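4'-phospho-dehydrooxetanocin synthase (Bacillus megaterium, PDB 5UL3) uses cobalamin, a [4Fe-4S] cluster and S-adenosylmethionine to contract the sugar ring of dAMP oxidatively, giving an oxetane aldehyde in oxetanocin A biosynthesis. Local coordinates at residues A596-W600 against M690-Q694. Numbering follows the deposited sequence.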
ATOM      1  N   ALA A 596      10.021  18.772  19.699  1.00 30.84           N
ATOM      2  CA  ALA A 596      11.439  18.996  19.427  1.00 30.96           C
ATOM      3  C   ALA A 596      11.963  18.007  18.392  1.00 25.97           C
ATOM      4  O   ALA A 596      12.759  18.374  17.525  1.00 28.93           O
ATOM      5  CB  ALA A 596      12.262  18.886  20.706  1.00 33.87           C
ATOM      6  N   CYS A 597      11.542  16.745  18.486  1.00 27.36           N
ATOM      7  CA  CYS A 597      11.989  15.753  17.512  1.00 28.41           C
ATOM      8  C   CYS A 597      11.469  16.074  16.117  1.00 30.75           C
ATOM      9  O   CYS A 597      12.187  15.885  15.127  1.00 27.84           O
ATOM     10  CB  CYS A 597      11.561  14.361  17.956  1.00 28.91           C
ATOM     11  SG  CYS A 597      12.522  13.728  19.349  1.00 31.24           S
ATOM     12  N   GLN A 598      10.227  16.562  16.006  1.00 27.83           N
ATOM     13  CA  GLN A 598       9.774  17.039  14.698  1.00 33.05           C
ATOM     14  C   GLN A 598      10.631  18.201  14.205  1.00 31.87           C
ATOM     15  O   GLN A 598      10.969  18.270  13.017  1.00 30.75           O
ATOM     16  CB  GLN A 598       8.307  17.458  14.735  1.00 33.27           C
ATOM     17  CG  GLN A 598       7.816  17.904  13.368  1.00 33.42           C
ATOM     18  CD  GLN A 598       7.787  16.745  12.383  1.00 36.74           C
ATOM     19  OE1 GLN A 598       7.145  15.724  12.636  1.00 38.73           O
ATOM     20  NE2 GLN A 598       8.489  16.889  11.268  1.00 35.72           N
ATOM     21  N   MET A 599      10.990  19.132  15.092  1.00 28.73           N
ATOM     22  CA  MET A 599      11.839  20.237  14.659  1.00 26.26           C
ATOM     23  C   MET A 599      13.223  19.740  14.250  1.00 25.71           C
ATOM     24  O   MET A 599      13.824  20.258  13.304  1.00 31.23           O
ATOM     25  CB  MET A 599      11.942  21.288  15.772  1.00 29.68           C
ATOM     26  CG  MET A 599      10.603  21.925  16.094  1.00 33.48           C
ATOM     27  SD  MET A 599      10.713  23.088  17.494  1.00 41.52           S
ATOM     28  CE  MET A 599      10.970  24.611  16.624  1.00 49.14           C
ATOM     29  N   TRP A 600      13.736  18.728  14.944  1.00 24.29           N
ATOM     30  CA  TRP A 600      14.993  18.112  14.535  1.00 26.32           C
ATOM     31  C   TRP A 600      14.878  17.571  13.117  1.00 27.43           C
ATOM     32  O   TRP A 600      15.724  17.846  12.265  1.00 27.79           O
ATOM     33  CB  TRP A 600      15.354  16.989  15.504  1.00 25.27           C
ATOM     34  CG  TRP A 600      16.578  16.210  15.136  1.00 28.00           C
ATOM     35  CD1 TRP A 600      16.628  15.025  14.436  1.00 29.75           C
ATOM     36  CD2 TRP A 600      17.931  16.527  15.484  1.00 27.42           C
ATOM     37  NE1 TRP A 600      17.938  14.598  14.329  1.00 27.07           N
ATOM     38  CE2 TRP A 600      18.754  15.504  14.960  1.00 27.02           C
ATOM     39  CE3 TRP A 600      18.527  17.575  16.192  1.00 32.48           C
ATOM     40  CZ2 TRP A 600      20.140  15.509  15.119  1.00 35.28           C
ATOM     41  CZ3 TRP A 600      19.904  17.570  16.354  1.00 31.02           C
ATOM     42  CH2 TRP A 600      20.692  16.549  15.822  1.00 29.28           C
ATOM     43  N   MET A 690      18.759  20.601  22.685  1.00 34.45           N
ATOM     44  CA  MET A 690      18.854  20.124  21.306  1.00 29.42           C
ATOM     45  C   MET A 690      19.861  20.935  20.502  1.00 38.49           C
ATOM     46  O   MET A 690      20.592  20.375  19.679  1.00 32.73           O
ATOM     47  CB  MET A 690      17.479  20.159  20.645  1.00 32.36           C
ATOM     48  CG  MET A 690      17.452  19.540  19.252  1.00 31.74           C
ATOM     49  SD  MET A 690      15.783  19.137  18.694  1.00 33.39           S
ATOM     50  CE  MET A 690      15.015  20.750  18.540  1.00 33.05           C
ATOM     51  N   THR A 691      19.916  22.258  20.719  1.00 37.04           N
ATOM     52  CA  THR A 691      20.963  23.062  20.090  1.00 31.16           C
ATOM     53  C   THR A 691      22.341  22.494  20.398  1.00 31.52           C
ATOM     54  O   THR A 691      23.230  22.473  19.534  1.00 32.14           O
ATOM     55  CB  THR A 691      20.872  24.520  20.559  1.00 30.21           C
ATOM     56  OG1 THR A 691      19.668  25.118  20.069  1.00 35.12           O
ATOM     57  CG2 THR A 691      22.063  25.319  20.059  1.00 38.25           C
ATOM     58  N   ASN A 692      22.528  22.007  21.626  1.00 32.77           N
ATOM     59  CA  ASN A 692      23.810  21.437  22.018  1.00 33.77           C
ATOM     60  C   ASN A 692      24.076  20.143  21.265  1.00 37.34           C
ATOM     61  O   ASN A 692      25.178  19.917  20.760  1.00 35.23           O
ATOM     62  CB  ASN A 692      23.830  21.196  23.527  1.00 36.22           C
ATOM     63  CG  ASN A 692      25.214  21.333  24.114  1.00 50.16           C
ATOM     64  OD1 ASN A 692      25.703  20.437  24.807  1.00 56.40           O
ATOM     65  ND2 ASN A 692      25.865  22.454  23.824  1.00 43.73           N
ATOM     66  N   TRP A 693      23.068  19.272  21.189  1.00 37.44           N
ATOM     67  CA  TRP A 693      23.231  18.021  20.463  1.00 30.94           C
ATOM     68  C   TRP A 693      23.459  18.265  18.976  1.00 27.04           C
ATOM     69  O   TRP A 693      24.168  17.496  18.321  1.00 31.65           O
ATOM     70  CB  TRP A 693      21.999  17.143  20.672  1.00 28.96           C
ATOM     71  CG  TRP A 693      22.236  15.735  20.288  1.00 25.96           C
ATOM     72  CD1 TRP A 693      21.799  15.100  19.149  1.00 28.67           C
ATOM     73  CD2 TRP A 693      22.987  14.770  21.024  1.00 28.97           C
ATOM     74  NE1 TRP A 693      22.226  13.791  19.153  1.00 30.79           N
ATOM     75  CE2 TRP A 693      22.950  13.564  20.294  1.00 31.12           C
ATOM     76  CE3 TRP A 693      23.679  14.805  22.240  1.00 35.73           C
ATOM     77  CZ2 TRP A 693      23.587  12.412  20.732  1.00 31.06           C
ATOM     78  CZ3 TRP A 693      24.308  13.662  22.676  1.00 34.85           C
ATOM     79  CH2 TRP A 693      24.256  12.475  21.927  1.00 33.89           C
ATOM     80  N   GLN A 694      22.872  19.329  18.432  1.00 29.06           N
ATOM     81  CA  GLN A 694      23.030  19.645  17.017  1.00 28.69           C
ATOM     82  C   GLN A 694      24.490  19.868  16.636  1.00 36.10           C
ATOM     83  O   GLN A 694      24.846  19.706  15.466  1.00 30.77           O
ATOM     84  CB  GLN A 694      22.189  20.874  16.668  1.00 31.02           C
ATOM     85  CG  GLN A 694      22.246  21.277  15.195  1.00 28.42           C
ATOM     86  CD  GLN A 694      21.357  22.457  14.869  1.00 34.50           C
ATOM     87  OE1 GLN A 694      21.519  23.539  15.430  1.00 36.48           O
ATOM     88  NE2 GLN A 694      20.409  22.259  13.954  1.00 30.78           N
TER
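In the C-terminal helix bundle, Met690 and Trp600 bridge helices 683-709 and 588-617. The two short axes run in the same general direction, inclined by 31°, and come no closer than 11.8 Å, a wide spacing that long or broad side chains can bridge. With chi1 at -174° the Met690 chain runs straight out to SD, and a bend at chi3 turns CE to within 4.0 Å of Ala596 CB; a small residue such as Ala596 lets the methyl group come close to the helix backbone. Met690 SD lies 3.3 Å from Ala596 O, a carbonyl already accepting the helical bond from Trp600 N. The sulfur also makes an oblique Met-aromatic contact with Trp600, whose CE3 is 3.8 Å from Met690 CG. Such apolar packing, away from the cofactors, joins two long helices of the bundle. Trp600 presents the rim of its six-membered ring to the opposing backbone, CZ3 coming 3.8 Å from Gln694 CA near the ring plane. Beside it, Trp600 CH2 meets Trp693 CD1 at 3.8 Å, the indoles inclined at 51°. Both indole nitrogens are satisfied by helix 620-648, Trp600 NE1 at Ser637 OG and Trp693 NE1 at Ile636 O, so each indole can be buried with its one polar atom paired.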